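Dehalogenase-like hydrolase (Ralstonia solanacearum, PDB 3UMB) probably catalyses the hydrolytic dehalogenation of small (S)-2-haloalkanoic acids to (R)-2-hydroxyalkanoic acids, as a member of the HAD-like hydrolase superfamily. Local coordinates at residues A[21-32]-A[81-91]; A[118-126]-A[154-164]. All coordinates share one frame; numbering follows the deposited sequence.

Contact 1: A[21-32]-A[81-91]; sequences VAARAEQLFPGK and LPLGNHAEATL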
ATOM      1  N   VAL A  21     -13.756   6.976  15.725  1.00 44.30           N
ATOM      2  CA  VAL A  21     -12.427   7.564  15.817  1.00 43.55           C
ATOM      3  C   VAL A  21     -12.384   8.857  15.015  1.00 43.79           C
ATOM      4  O   VAL A  21     -11.854   9.872  15.481  1.00 42.70           O
ATOM      5  CB  VAL A  21     -11.316   6.597  15.358  1.00 43.82           C
ATOM      6  CG1 VAL A  21      -9.979   7.247  15.508  1.00 42.99           C
ATOM      7  CG2 VAL A  21     -11.354   5.278  16.160  1.00 43.15           C
ATOM      8  N   ALA A  22     -12.975   8.842  13.824  1.00 44.59           N
ATOM      9  CA  ALA A  22     -13.025  10.049  12.994  1.00 44.88           C
ATOM     10  C   ALA A  22     -13.697  11.183  13.772  1.00 45.33           C
ATOM     11  O   ALA A  22     -13.142  12.287  13.884  1.00 45.45           O
ATOM     12  CB  ALA A  22     -13.740   9.753  11.688  1.00 45.28           C
ATOM     13  N   ALA A  23     -14.844  10.869  14.389  1.00 46.09           N
ATOM     14  CA  ALA A  23     -15.624  11.821  15.210  1.00 45.93           C
ATOM     15  C   ALA A  23     -14.878  12.430  16.410  1.00 45.80           C
ATOM     16  O   ALA A  23     -15.070  13.592  16.758  1.00 46.32           O
ATOM     17  CB  ALA A  23     -16.901  11.140  15.684  1.00 46.16           C
ATOM     18  N   ARG A  24     -14.041  11.640  17.047  1.00 46.02           N
ATOM     19  CA  ARG A  24     -13.229  12.089  18.182  1.00 46.59           C
ATOM     20  C   ARG A  24     -11.962  12.857  17.737  1.00 46.61           C
ATOM     21  O   ARG A  24     -11.359  13.615  18.505  1.00 45.27           O
ATOM     22  CB  ARG A  24     -12.838  10.843  18.979  1.00 47.47           C
ATOM     23  CG  ARG A  24     -11.627  10.965  19.900  1.00 50.10           C
ATOM     24  CD  ARG A  24     -11.924  11.824  21.084  1.00 53.88           C
ATOM     25  NE  ARG A  24     -12.730  11.094  22.054  1.00 57.00           N
ATOM     26  CZ  ARG A  24     -13.190  11.619  23.184  1.00 60.06           C
ATOM     27  NH1 ARG A  24     -12.938  12.901  23.486  1.00 60.52           N
ATOM     28  NH2 ARG A  24     -13.906  10.862  24.010  1.00 60.40           N
ATOM     29  N   ALA A  25     -11.554  12.612  16.494  1.00 46.79           N
ATOM     30  CA  ALA A  25     -10.459  13.345  15.865  1.00 47.47           C
ATOM     31  C   ALA A  25     -10.900  14.802  15.682  1.00 47.40           C
ATOM     32  O   ALA A  25     -10.268  15.706  16.202  1.00 48.11           O
ATOM     33  CB  ALA A  25     -10.068  12.686  14.518  1.00 46.73           C
ATOM     34  N   GLU A  26     -12.022  14.998  14.999  1.00 48.05           N
ATOM     35  CA  GLU A  26     -12.693  16.305  14.902  1.00 48.28           C
ATOM     36  C   GLU A  26     -12.691  17.094  16.181  1.00 48.29           C
ATOM     37  O   GLU A  26     -12.497  18.293  16.152  1.00 49.27           O
ATOM     38  CB  GLU A  26     -14.164  16.143  14.490  1.00 48.63           C
ATOM     39  CG  GLU A  26     -14.441  16.118  12.979  1.00 48.99           C
ATOM     40  CD  GLU A  26     -13.921  17.380  12.238  1.00 49.93           C
ATOM     41  OE1 GLU A  26     -13.769  18.452  12.911  1.00 46.27           O
ATOM     42  OE2 GLU A  26     -13.671  17.264  10.990  1.00 46.91           O
ATOM     43  N   GLN A  27     -12.926  16.445  17.313  1.00 48.10           N
ATOM     44  CA  GLN A  27     -13.070  17.191  18.551  1.00 47.59           C
ATOM     45  C   GLN A  27     -11.743  17.681  19.073  1.00 46.37           C
ATOM     46  O   GLN A  27     -11.701  18.705  19.768  1.00 46.71           O
ATOM     47  CB  GLN A  27     -13.758  16.334  19.635  1.00 48.88           C
ATOM     48  CG  GLN A  27     -14.119  17.096  20.951  1.00 50.66           C
ATOM     49  CD  GLN A  27     -12.904  17.439  21.852  1.00 53.69           C
ATOM     50  OE1 GLN A  27     -11.895  16.717  21.868  1.00 56.10           O
ATOM     51  NE2 GLN A  27     -13.012  18.542  22.610  1.00 53.39           N
ATOM     52  N   LEU A  28     -10.667  16.938  18.826  1.00 44.33           N
ATOM     53  CA  LEU A  28      -9.359  17.370  19.311  1.00 43.30           C
ATOM     54  C   LEU A  28      -8.712  18.338  18.308  1.00 41.78           C
ATOM     55  O   LEU A  28      -7.841  19.122  18.686  1.00 40.79           O
ATOM     56  CB  LEU A  28      -8.438  16.170  19.547  1.00 43.69           C
ATOM     57  CG  LEU A  28      -8.827  15.124  20.613  1.00 44.60           C
ATOM     58  CD1 LEU A  28      -8.677  13.706  20.041  1.00 44.66           C
ATOM     59  CD2 LEU A  28      -8.044  15.273  21.956  1.00 43.30           C
ATOM     60  N   PHE A  29      -9.166  18.251  17.052  1.00 40.11           N
ATOM     61  CA  PHE A  29      -8.557  18.903  15.896  1.00 39.61           C
ATOM     62  C   PHE A  29      -9.671  19.424  15.020  1.00 39.70           C
ATOM     63  O   PHE A  29     -10.046  18.778  14.027  1.00 39.46           O
ATOM     64  CB  PHE A  29      -7.705  17.906  15.104  1.00 38.84           C
ATOM     65  CG  PHE A  29      -6.582  17.328  15.899  1.00 35.46           C
ATOM     66  CD1 PHE A  29      -5.725  18.157  16.607  1.00 30.95           C
ATOM     67  CD2 PHE A  29      -6.373  15.960  15.934  1.00 32.43           C
ATOM     68  CE1 PHE A  29      -4.676  17.620  17.367  1.00 32.89           C
ATOM     69  CE2 PHE A  29      -5.308  15.413  16.663  1.00 32.78           C
ATOM     70  CZ  PHE A  29      -4.457  16.234  17.383  1.00 31.19           C
ATOM     71  N   PRO A  30     -10.223  20.590  15.395  1.00 39.85           N
ATOM     72  CA  PRO A  30     -11.414  21.092  14.741  1.00 40.11           C
ATOM     73  C   PRO A  30     -11.130  21.479  13.285  1.00 40.50           C
ATOM     74  O   PRO A  30     -10.105  22.118  12.986  1.00 39.84           O
ATOM     75  CB  PRO A  30     -11.788  22.313  15.584  1.00 40.64           C
ATOM     76  CG  PRO A  30     -10.964  22.244  16.811  1.00 40.37           C
ATOM     77  CD  PRO A  30      -9.739  21.506  16.435  1.00 39.90           C
ATOM     78  N   GLY A  31     -12.039  21.063  12.409  1.00 40.94           N
ATOM     79  CA  GLY A  31     -11.873  21.183  10.968  1.00 41.78           C
ATOM     80  C   GLY A  31     -10.955  20.153  10.285  1.00 42.14           C
ATOM     81  O   GLY A  31     -10.874  20.153   9.071  1.00 41.74           O
ATOM     82  N   LYS A  32     -10.291  19.274  11.043  1.00 42.73           N
ATOM     83  CA  LYS A  32      -9.261  18.360  10.477  1.00 43.29           C
ATOM     84  C   LYS A  32      -9.462  16.857  10.770  1.00 43.27           C
ATOM     85  O   LYS A  32      -8.527  16.050  10.622  1.00 43.36           O
ATOM     86  CB  LYS A  32      -7.867  18.805  10.956  1.00 43.29           C
ATOM     87  CG  LYS A  32      -7.498  20.246  10.572  1.00 43.95           C
ATOM     88  CD  LYS A  32      -7.329  20.422   9.053  1.00 45.76           C
ATOM     89  CE  LYS A  32      -7.417  21.889   8.639  1.00 46.67           C
ATOM     90  NZ  LYS A  32      -6.554  22.758   9.516  1.00 49.13           N
ATOM     91  N   LEU A  81      -0.903  19.089  12.877  1.00 27.50           N
ATOM     92  CA  LEU A  81      -1.765  19.002  14.061  1.00 28.35           C
ATOM     93  C   LEU A  81      -1.017  18.803  15.400  1.00 29.77           C
ATOM     94  O   LEU A  81      -0.108  17.971  15.475  1.00 29.98           O
ATOM     95  CB  LEU A  81      -2.744  17.845  13.871  1.00 27.97           C
ATOM     96  CG  LEU A  81      -3.527  17.830  12.564  1.00 26.57           C
ATOM     97  CD1 LEU A  81      -4.401  16.548  12.516  1.00 28.93           C
ATOM     98  CD2 LEU A  81      -4.378  19.080  12.421  1.00 25.50           C
ATOM     99  N   PRO A  82      -1.415  19.544  16.472  1.00 31.42           N
ATOM    100  CA  PRO A  82      -0.782  19.446  17.809  1.00 33.10           C
ATOM    101  C   PRO A  82      -1.034  18.135  18.632  1.00 35.28           C
ATOM    102  O   PRO A  82      -1.754  18.144  19.644  1.00 36.44           O
ATOM    103  CB  PRO A  82      -1.332  20.673  18.549  1.00 32.42           C
ATOM    104  CG  PRO A  82      -2.589  20.976  17.906  1.00 31.66           C
ATOM    105  CD  PRO A  82      -2.410  20.632  16.447  1.00 31.24           C
ATOM    106  N   LEU A  83      -0.387  17.049  18.208  1.00 37.35           N
ATOM    107  CA  LEU A  83      -0.528  15.732  18.822  1.00 38.55           C
ATOM    108  C   LEU A  83       0.623  15.463  19.789  1.00 39.55           C
ATOM    109  O   LEU A  83       1.687  15.007  19.395  1.00 39.84           O
ATOM    110  CB  LEU A  83      -0.566  14.628  17.747  1.00 38.67           C
ATOM    111  CG  LEU A  83      -0.749  13.179  18.240  1.00 39.07           C
ATOM    112  CD1 LEU A  83      -2.209  12.724  18.053  1.00 36.82           C
ATOM    113  CD2 LEU A  83       0.215  12.243  17.530  1.00 36.33           C
ATOM    114  N   GLY A  84       0.394  15.755  21.059  1.00 40.61           N
ATOM    115  CA  GLY A  84       1.308  15.328  22.113  1.00 41.88           C
ATOM    116  C   GLY A  84       0.727  14.107  22.839  1.00 42.52           C
ATOM    117  O   GLY A  84      -0.216  13.485  22.361  1.00 42.25           O
ATOM    118  N   ASN A  85       1.268  13.800  24.014  1.00 43.21           N
ATOM    119  CA  ASN A  85       0.899  12.584  24.716  1.00 44.20           C
ATOM    120  C   ASN A  85      -0.621  12.450  24.988  1.00 43.72           C
ATOM    121  O   ASN A  85      -1.206  11.410  24.677  1.00 44.20           O
ATOM    122  CB  ASN A  85       1.731  12.428  25.991  1.00 44.47           C
ATOM    123  CG  ASN A  85       3.212  12.291  25.698  1.00 45.57           C
ATOM    124  OD1 ASN A  85       3.619  11.490  24.847  1.00 46.48           O
ATOM    125  ND2 ASN A  85       4.034  13.077  26.403  1.00 45.68           N
ATOM    126  N   HIS A  86      -1.275  13.488  25.509  1.00 43.29           N
ATOM    127  CA  HIS A  86      -2.700  13.354  25.833  1.00 42.34           C
ATOM    128  C   HIS A  86      -3.489  13.040  24.574  1.00 40.66           C
ATOM    129  O   HIS A  86      -4.219  12.062  24.573  1.00 40.15           O
ATOM    130  CB  HIS A  86      -3.303  14.582  26.577  1.00 43.24           C
ATOM    131  CG  HIS A  86      -4.805  14.520  26.724  1.00 45.84           C
ATOM    132  ND1 HIS A  86      -5.431  13.888  27.783  1.00 48.42           N
ATOM    133  CD2 HIS A  86      -5.802  14.982  25.922  1.00 47.87           C
ATOM    134  CE1 HIS A  86      -6.747  13.978  27.640  1.00 49.18           C
ATOM    135  NE2 HIS A  86      -7.000  14.625  26.512  1.00 49.66           N
ATOM    136  N   ALA A  87      -3.361  13.834  23.504  1.00 38.92           N
ATOM    137  CA  ALA A  87      -4.279  13.648  22.343  1.00 37.99           C
ATOM    138  C   ALA A  87      -4.018  12.297  21.627  1.00 36.72           C
ATOM    139  O   ALA A  87      -4.930  11.674  21.091  1.00 35.61           O
ATOM    140  CB  ALA A  87      -4.207  14.811  21.364  1.00 37.23           C
ATOM    141  N   GLU A  88      -2.754  11.894  21.625  1.00 36.19           N
ATOM    142  CA  GLU A  88      -2.326  10.569  21.183  1.00 36.30           C
ATOM    143  C   GLU A  88      -2.960   9.465  22.038  1.00 36.45           C
ATOM    144  O   GLU A  88      -3.677   8.629  21.519  1.00 36.37           O
ATOM    145  CB  GLU A  88      -0.808  10.460  21.282  1.00 35.92           C
ATOM    146  CG  GLU A  88      -0.272   9.100  20.957  1.00 36.13           C
ATOM    147  CD  GLU A  88       1.141   9.152  20.520  1.00 35.40           C
ATOM    148  OE1 GLU A  88       1.449   9.953  19.626  1.00 37.26           O
ATOM    149  OE2 GLU A  88       1.958   8.391  21.054  1.00 36.37           O
ATOM    150  N   ALA A  89      -2.699   9.479  23.349  1.00 36.40           N
ATOM    151  CA  ALA A  89      -3.342   8.515  24.255  1.00 36.40           C
ATOM    152  C   ALA A  89      -4.854   8.476  24.005  1.00 35.37           C
ATOM    153  O   ALA A  89      -5.425   7.424  23.815  1.00 36.08           O
ATOM    154  CB  ALA A  89      -3.000   8.816  25.735  1.00 36.49           C
ATOM    155  N   THR A  90      -5.499   9.621  23.913  1.00 35.45           N
ATOM    156  CA  THR A  90      -6.954   9.662  23.714  1.00 34.92           C
ATOM    157  C   THR A  90      -7.422   8.986  22.461  1.00 34.91           C
ATOM    158  O   THR A  90      -8.511   8.403  22.427  1.00 33.99           O
ATOM    159  CB  THR A  90      -7.481  11.108  23.649  1.00 35.15           C
ATOM    160  OG1 THR A  90      -7.216  11.754  24.888  1.00 34.63           O
ATOM    161  CG2 THR A  90      -8.987  11.132  23.394  1.00 35.21           C
ATOM    162  N   LEU A  91      -6.639   9.095  21.393  1.00 35.59           N
ATOM    163  CA  LEU A  91      -7.124   8.589  20.099  1.00 35.95           C
ATOM    164  C   LEU A  91      -6.878   7.116  20.020  1.00 35.32           C
ATOM    165  O   LEU A  91      -7.647   6.395  19.430  1.00 35.05           O
ATOM    166  CB  LEU A  91      -6.479   9.313  18.914  1.00 36.25           C
ATOM    167  CG  LEU A  91      -7.186  10.622  18.525  1.00 37.42           C
ATOM    168  CD1 LEU A  91      -6.422  11.290  17.377  1.00 37.26           C
ATOM    169  CD2 LEU A  91      -8.653  10.345  18.142  1.00 35.85           C
TER

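Contact 2: A[118-126]-A[154-164]; sequences LGILSNGNP and YKTAPAAYALA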
ATOM      1  N   LEU A 118     -17.274 -19.939  13.840  1.00 35.52           N
ATOM      2  CA  LEU A 118     -17.034 -18.552  13.470  1.00 34.29           C
ATOM      3  C   LEU A 118     -15.681 -18.169  13.971  1.00 33.70           C
ATOM      4  O   LEU A 118     -15.307 -18.561  15.080  1.00 33.75           O
ATOM      5  CB  LEU A 118     -18.082 -17.600  14.072  1.00 33.68           C
ATOM      6  CG  LEU A 118     -19.552 -17.801  13.687  1.00 32.10           C
ATOM      7  CD1 LEU A 118     -20.412 -16.632  14.208  1.00 30.40           C
ATOM      8  CD2 LEU A 118     -19.769 -18.046  12.175  1.00 30.38           C
ATOM      9  N   GLY A 119     -14.941 -17.433  13.140  1.00 32.63           N
ATOM     10  CA  GLY A 119     -13.666 -16.867  13.567  1.00 32.24           C
ATOM     11  C   GLY A 119     -13.422 -15.444  13.098  1.00 31.14           C
ATOM     12  O   GLY A 119     -14.096 -14.947  12.165  1.00 30.37           O
ATOM     13  N   ILE A 120     -12.456 -14.808  13.759  1.00 30.58           N
ATOM     14  CA  ILE A 120     -11.851 -13.549  13.320  1.00 31.18           C
ATOM     15  C   ILE A 120     -10.413 -13.784  12.839  1.00 31.26           C
ATOM     16  O   ILE A 120      -9.628 -14.487  13.515  1.00 31.90           O
ATOM     17  CB  ILE A 120     -11.739 -12.565  14.465  1.00 31.28           C
ATOM     18  CG1 ILE A 120     -13.109 -12.306  15.077  1.00 31.34           C
ATOM     19  CG2 ILE A 120     -11.123 -11.245  13.992  1.00 32.17           C
ATOM     20  CD1 ILE A 120     -13.085 -11.250  16.175  1.00 31.57           C
ATOM     21  N   LEU A 121     -10.070 -13.200  11.691  1.00 30.76           N
ATOM     22  CA  LEU A 121      -8.673 -13.107  11.219  1.00 30.27           C
ATOM     23  C   LEU A 121      -8.321 -11.649  10.934  1.00 30.41           C
ATOM     24  O   LEU A 121      -8.914 -11.040  10.043  1.00 30.42           O
ATOM     25  CB  LEU A 121      -8.407 -13.964   9.989  1.00 29.89           C
ATOM     26  CG  LEU A 121      -6.935 -14.014   9.548  1.00 30.82           C
ATOM     27  CD1 LEU A 121      -6.065 -14.705  10.623  1.00 28.76           C
ATOM     28  CD2 LEU A 121      -6.785 -14.703   8.198  1.00 30.90           C
ATOM     29  N   SER A 122      -7.375 -11.108  11.713  1.00 30.48           N
ATOM     30  CA  SER A 122      -7.144  -9.686  11.800  1.00 31.08           C
ATOM     31  C   SER A 122      -5.676  -9.297  11.766  1.00 31.25           C
ATOM     32  O   SER A 122      -4.813  -9.984  12.311  1.00 30.44           O
ATOM     33  CB  SER A 122      -7.748  -9.156  13.090  1.00 31.30           C
ATOM     34  OG  SER A 122      -7.401  -7.783  13.281  1.00 32.43           O
ATOM     35  N   ASN A 123      -5.400  -8.166  11.129  1.00 32.10           N
ATOM     36  CA  ASN A 123      -4.059  -7.590  11.119  1.00 32.37           C
ATOM     37  C   ASN A 123      -3.758  -7.215  12.581  1.00 33.39           C
ATOM     38  O   ASN A 123      -2.596  -7.124  13.024  1.00 32.07           O
ATOM     39  CB  ASN A 123      -3.990  -6.356  10.173  1.00 31.97           C
ATOM     40  CG  ASN A 123      -3.619  -6.707   8.709  1.00 30.52           C
ATOM     41  OD1 ASN A 123      -3.142  -7.800   8.385  1.00 27.49           O
ATOM     42  ND2 ASN A 123      -3.830  -5.742   7.816  1.00 29.18           N
ATOM     43  N   GLY A 124      -4.834  -7.038  13.343  1.00 35.18           N
ATOM     44  CA  GLY A 124      -4.731  -6.691  14.749  1.00 36.60           C
ATOM     45  C   GLY A 124      -3.858  -7.627  15.540  1.00 38.21           C
ATOM     46  O   GLY A 124      -4.058  -8.833  15.519  1.00 38.84           O
ATOM     47  N   ASN A 125      -2.853  -7.088  16.221  1.00 39.87           N
ATOM     48  CA  ASN A 125      -2.143  -7.871  17.248  1.00 41.00           C
ATOM     49  C   ASN A 125      -3.176  -8.381  18.297  1.00 43.44           C
ATOM     50  O   ASN A 125      -4.246  -7.775  18.451  1.00 44.00           O
ATOM     51  CB  ASN A 125      -0.943  -7.107  17.883  1.00 40.47           C
ATOM     52  CG  ASN A 125      -1.244  -5.629  18.200  1.00 38.54           C
ATOM     53  OD1 ASN A 125      -0.524  -4.984  18.934  1.00 38.15           O
ATOM     54  ND2 ASN A 125      -2.289  -5.108  17.634  1.00 38.31           N
ATOM     55  N   PRO A 126      -2.902  -9.531  18.948  1.00 45.79           N
ATOM     56  CA  PRO A 126      -3.997 -10.110  19.735  1.00 47.67           C
ATOM     57  C   PRO A 126      -4.333  -9.236  20.951  1.00 49.21           C
ATOM     58  O   PRO A 126      -5.499  -8.971  21.170  1.00 50.14           O
ATOM     59  CB  PRO A 126      -3.483 -11.515  20.139  1.00 47.34           C
ATOM     60  CG  PRO A 126      -1.987 -11.440  20.052  1.00 47.43           C
ATOM     61  CD  PRO A 126      -1.652 -10.320  19.040  1.00 46.29           C
ATOM     62  N   TYR A 154       1.739  -9.325   7.420  1.00 16.22           N
ATOM     63  CA  TYR A 154       0.396  -8.775   7.232  1.00 15.69           C
ATOM     64  C   TYR A 154      -0.220  -9.297   5.957  1.00 15.95           C
ATOM     65  O   TYR A 154       0.473  -9.653   5.012  1.00 15.35           O
ATOM     66  CB  TYR A 154       0.478  -7.261   7.192  1.00 16.02           C
ATOM     67  CG  TYR A 154       0.738  -6.665   8.533  1.00 14.55           C
ATOM     68  CD1 TYR A 154       1.973  -6.196   8.865  1.00 11.70           C
ATOM     69  CD2 TYR A 154      -0.279  -6.579   9.494  1.00 17.50           C
ATOM     70  CE1 TYR A 154       2.228  -5.661  10.133  1.00 15.23           C
ATOM     71  CE2 TYR A 154      -0.029  -6.072  10.789  1.00 17.94           C
ATOM     72  CZ  TYR A 154       1.217  -5.565  11.082  1.00 17.77           C
ATOM     73  OH  TYR A 154       1.487  -5.006  12.338  1.00 17.44           O
ATOM     74  N   LYS A 155      -1.539  -9.338   5.908  1.00 16.70           N
ATOM     75  CA  LYS A 155      -2.240  -9.499   4.643  1.00 16.89           C
ATOM     76  C   LYS A 155      -1.687  -8.479   3.695  1.00 16.32           C
ATOM     77  O   LYS A 155      -1.418  -7.341   4.117  1.00 17.95           O
ATOM     78  CB  LYS A 155      -3.735  -9.219   4.782  1.00 17.46           C
ATOM     79  CG  LYS A 155      -4.470 -10.147   5.756  1.00 20.80           C
ATOM     80  CD  LYS A 155      -5.682  -9.404   6.323  1.00 23.40           C
ATOM     81  CE  LYS A 155      -6.791 -10.303   6.833  1.00 23.81           C
ATOM     82  NZ  LYS A 155      -7.915  -9.429   7.420  1.00 24.40           N
ATOM     83  N   THR A 156      -1.559  -8.816   2.415  1.00 15.68           N
ATOM     84  CA  THR A 156      -2.120 -10.036   1.792  1.00 15.27           C
ATOM     85  C   THR A 156      -1.206 -11.277   1.768  1.00 15.84           C
ATOM     86  O   THR A 156      -1.406 -12.166   0.948  1.00 16.45           O
ATOM     87  CB  THR A 156      -2.474  -9.722   0.357  1.00 15.25           C
ATOM     88  OG1 THR A 156      -1.406  -8.967  -0.201  1.00 14.69           O
ATOM     89  CG2 THR A 156      -3.755  -8.837   0.272  1.00 13.34           C
ATOM     90  N   ALA A 157      -0.199 -11.316   2.641  1.00 14.50           N
ATOM     91  CA  ALA A 157       0.781 -12.374   2.693  1.00 14.39           C
ATOM     92  C   ALA A 157       0.143 -13.751   2.864  1.00 14.79           C
ATOM     93  O   ALA A 157      -0.716 -13.889   3.726  1.00 15.34           O
ATOM     94  CB  ALA A 157       1.760 -12.075   3.908  1.00 14.12           C
ATOM     95  N   PRO A 158       0.550 -14.768   2.057  1.00 15.17           N
ATOM     96  CA  PRO A 158      -0.070 -16.113   2.190  1.00 15.54           C
ATOM     97  C   PRO A 158      -0.083 -16.657   3.634  1.00 16.11           C
ATOM     98  O   PRO A 158      -1.038 -17.302   4.033  1.00 12.57           O
ATOM     99  CB  PRO A 158       0.800 -17.016   1.316  1.00 15.29           C
ATOM    100  CG  PRO A 158       1.327 -16.114   0.228  1.00 14.10           C
ATOM    101  CD  PRO A 158       1.351 -14.670   0.814  1.00 16.10           C
ATOM    102  N   ALA A 159       0.980 -16.361   4.390  1.00 17.95           N
ATOM    103  CA  ALA A 159       1.144 -16.928   5.729  1.00 18.53           C
ATOM    104  C   ALA A 159       0.034 -16.389   6.641  1.00 18.56           C
ATOM    105  O   ALA A 159      -0.327 -17.062   7.610  1.00 18.04           O
ATOM    106  CB  ALA A 159       2.532 -16.592   6.324  1.00 18.75           C
ATOM    107  N   ALA A 160      -0.451 -15.173   6.356  1.00 18.78           N
ATOM    108  CA  ALA A 160      -1.563 -14.562   7.131  1.00 18.97           C
ATOM    109  C   ALA A 160      -2.866 -15.247   6.803  1.00 19.27           C
ATOM    110  O   ALA A 160      -3.581 -15.643   7.699  1.00 19.44           O
ATOM    111  CB  ALA A 160      -1.698 -13.071   6.870  1.00 19.16           C
ATOM    112  N   TYR A 161      -3.175 -15.392   5.519  1.00 20.02           N
ATOM    113  CA  TYR A 161      -4.399 -16.091   5.102  1.00 20.55           C
ATOM    114  C   TYR A 161      -4.372 -17.552   5.610  1.00 20.82           C
ATOM    115  O   TYR A 161      -5.372 -18.061   6.163  1.00 20.90           O
ATOM    116  CB  TYR A 161      -4.617 -16.010   3.583  1.00 21.14           C
ATOM    117  CG  TYR A 161      -5.001 -14.610   3.091  1.00 19.74           C
ATOM    118  CD1 TYR A 161      -6.139 -13.939   3.605  1.00 19.84           C
ATOM    119  CD2 TYR A 161      -4.260 -13.973   2.114  1.00 18.55           C
ATOM    120  CE1 TYR A 161      -6.493 -12.632   3.182  1.00 15.84           C
ATOM    121  CE2 TYR A 161      -4.608 -12.661   1.666  1.00 19.17           C
ATOM    122  CZ  TYR A 161      -5.726 -12.002   2.210  1.00 18.77           C
ATOM    123  OH  TYR A 161      -6.055 -10.737   1.750  1.00 20.46           O
ATOM    124  N   ALA A 162      -3.201 -18.181   5.533  1.00 19.75           N
ATOM    125  CA  ALA A 162      -3.088 -19.565   5.915  1.00 19.81           C
ATOM    126  C   ALA A 162      -3.471 -19.837   7.347  1.00 19.98           C
ATOM    127  O   ALA A 162      -3.752 -20.981   7.656  1.00 21.10           O
ATOM    128  CB  ALA A 162      -1.706 -20.134   5.641  1.00 18.76           C
ATOM    129  N   LEU A 163      -3.475 -18.835   8.211  1.00 20.44           N
ATOM    130  CA  LEU A 163      -3.827 -19.078   9.602  1.00 22.31           C
ATOM    131  C   LEU A 163      -5.236 -19.708   9.751  1.00 22.81           C
ATOM    132  O   LEU A 163      -5.459 -20.495  10.663  1.00 23.49           O
ATOM    133  CB  LEU A 163      -3.678 -17.807  10.499  1.00 21.61           C
ATOM    134  CG  LEU A 163      -2.270 -17.260  10.809  1.00 20.52           C
ATOM    135  CD1 LEU A 163      -2.303 -15.814  11.342  1.00 16.49           C
ATOM    136  CD2 LEU A 163      -1.517 -18.152  11.758  1.00 20.41           C
ATOM    137  N   ALA A 164      -6.172 -19.380   8.869  1.00 23.83           N
ATOM    138  CA  ALA A 164      -7.567 -19.763   9.131  1.00 24.26           C
ATOM    139  C   ALA A 164      -7.835 -21.212   8.755  1.00 24.42           C
ATOM    140  O   ALA A 164      -8.369 -21.943   9.571  1.00 24.27           O
ATOM    141  CB  ALA A 164      -8.546 -18.824   8.502  1.00 24.27           C
TER
HETATM  142  O   HOH W   1      -2.227  -5.147   5.438  1.00 18.66           O

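Contact 1: A[21-32]-A[81-91]
Phe-29 pushes its ring from just past the C-terminal end of helix 19-28 into the turn at 81-83, and Leu-81 lies across one face of it. Phe-29 CB stays farther from 81-91 than the ring does, but every ring atom has a neighbour there. With CG anti to the carbonyl carbon (chi1 -61°), the ring is carried toward Leu-81 and Pro-82. Phe-29 CD2 is 4.0 Å from Leu-81 CD1, with Phe-29 CG beside it. CD1 runs past Leu-81 CB and Pro-82 CD, and Phe-29 CE1 comes to 3.9 Å from Pro-82 CD. At the in-plane edge Phe-29 CE1 faces the carbonyl Pro-82 O at 3.7 Å, while CZ reaches Leu-83 CD1 and Ala-87 CB, and CE2 approaches Leu-91 CD1 obliquely. The face contact is a CH-pi interaction: Leu-81 CB stands 4.1 Å from the centroid of the Phe-29 ring, 13° off the ring normal. On the opposite face Leu-28 CB sits over the ring centre, so leucines sandwich the phenyl. Beyond the ring, Leu-81 CD2 rests on Lys-32 CB at 3.8 Å. Leu-28 meets Leu-91 tip to tip, Leu-28 CD1 to Leu-91 CG at 3.7 Å, and Leu-28 CD2 covers Ala-87 CB. Leu-91 is a knob in the hole formed by Val-21, Arg-24, Ala-25 and Leu-28, with its CD2 3.5 Å from Arg-24 CG. Thr-90 CG2 lies over one face of the Arg-24 guanidinium, whose NE is salt-bridged to Glu-94. Leu-36 of helix 33-54 also touches Phe-29 and Leu-81, and Leu-72 of helix 64-78 touches Leu-91. The arrangement is antiparallel helix packing (163° between the short axes) within a helical bundle, the form of the cap domain of L-2-haloacid dehalogenases.

Contact 2: A[118-126]-A[154-164]
Lys-155 reaches across to strand 118-122 and donates from NZ to Leu-121 O at 3.2 Å. Its chain is extended beyond CG, which carries NZ past the Asn-123 amide to the strand. The donor stands above the carbonyl plane, 37° out of it, with a C=O...N angle of 133°. NZ is held by Leu-121 O and, in a salt bridge, by the Asp-184 carboxylate, with Asp-10 farther off in a long, weak pair. Asn-123 uses both ends of its amide. Its OD1 accepts weakly from Lys-155 N at 3.3 Å and also touches the Tyr-154 ring at its in-plane edge, 3.3 Å from Tyr-154 CD2, the amide and ring planes being almost perpendicular (88°). Asn-123 ND2 donates to a water at 2.9 Å, and the water in turn donates a hydrogen bond to Lys-155 O (2.7 Å). Tyr-154 OH is hydrogen-bonded to Lys-62 O, and Tyr-161 OH to Asp-184 OD1. The apolar end is Leu-121, whose CD1 packs on Leu-163 CB at 3.9 Å, the two side chains crossing at about a right angle, while CD2 approaches Ala-160 O. Thr-156 OG1, after the cis peptide that follows Lys-155, is hydrogen-bonded to Ile-50 O of the second subunit. Lys-155 is thus fixed at both ends: NZ by Leu-121 O and Asp-184, backbone N and O by Asn-123, directly through a weak bond and through water. It is probably the conserved lysine of the HAD superfamily, consistent with its place beside Asp-10 and Asp-184.

Both segments of contact 1 precede those of contact 2, and the chain's centre lies between the two contacts, whose centres are 29 Å apart and whose nearest atoms are about 13 Å apart. Contact 1 joins helices 19-28 and 85-96 in the all-helical part, whereas contact 2 sets strand 118-122 of the six-stranded parallel sheet against the loop 154-157 and helices 158-161 and 163-168. Helix 64-78 ties the two regions together: Leu-83 and Leu-91 of contact 1 touch it, as do Asn-125 and Tyr-154 of contact 2. The chain thus separates a helical cap from a Rossmann-like core, as expected of a HAD hydrolase.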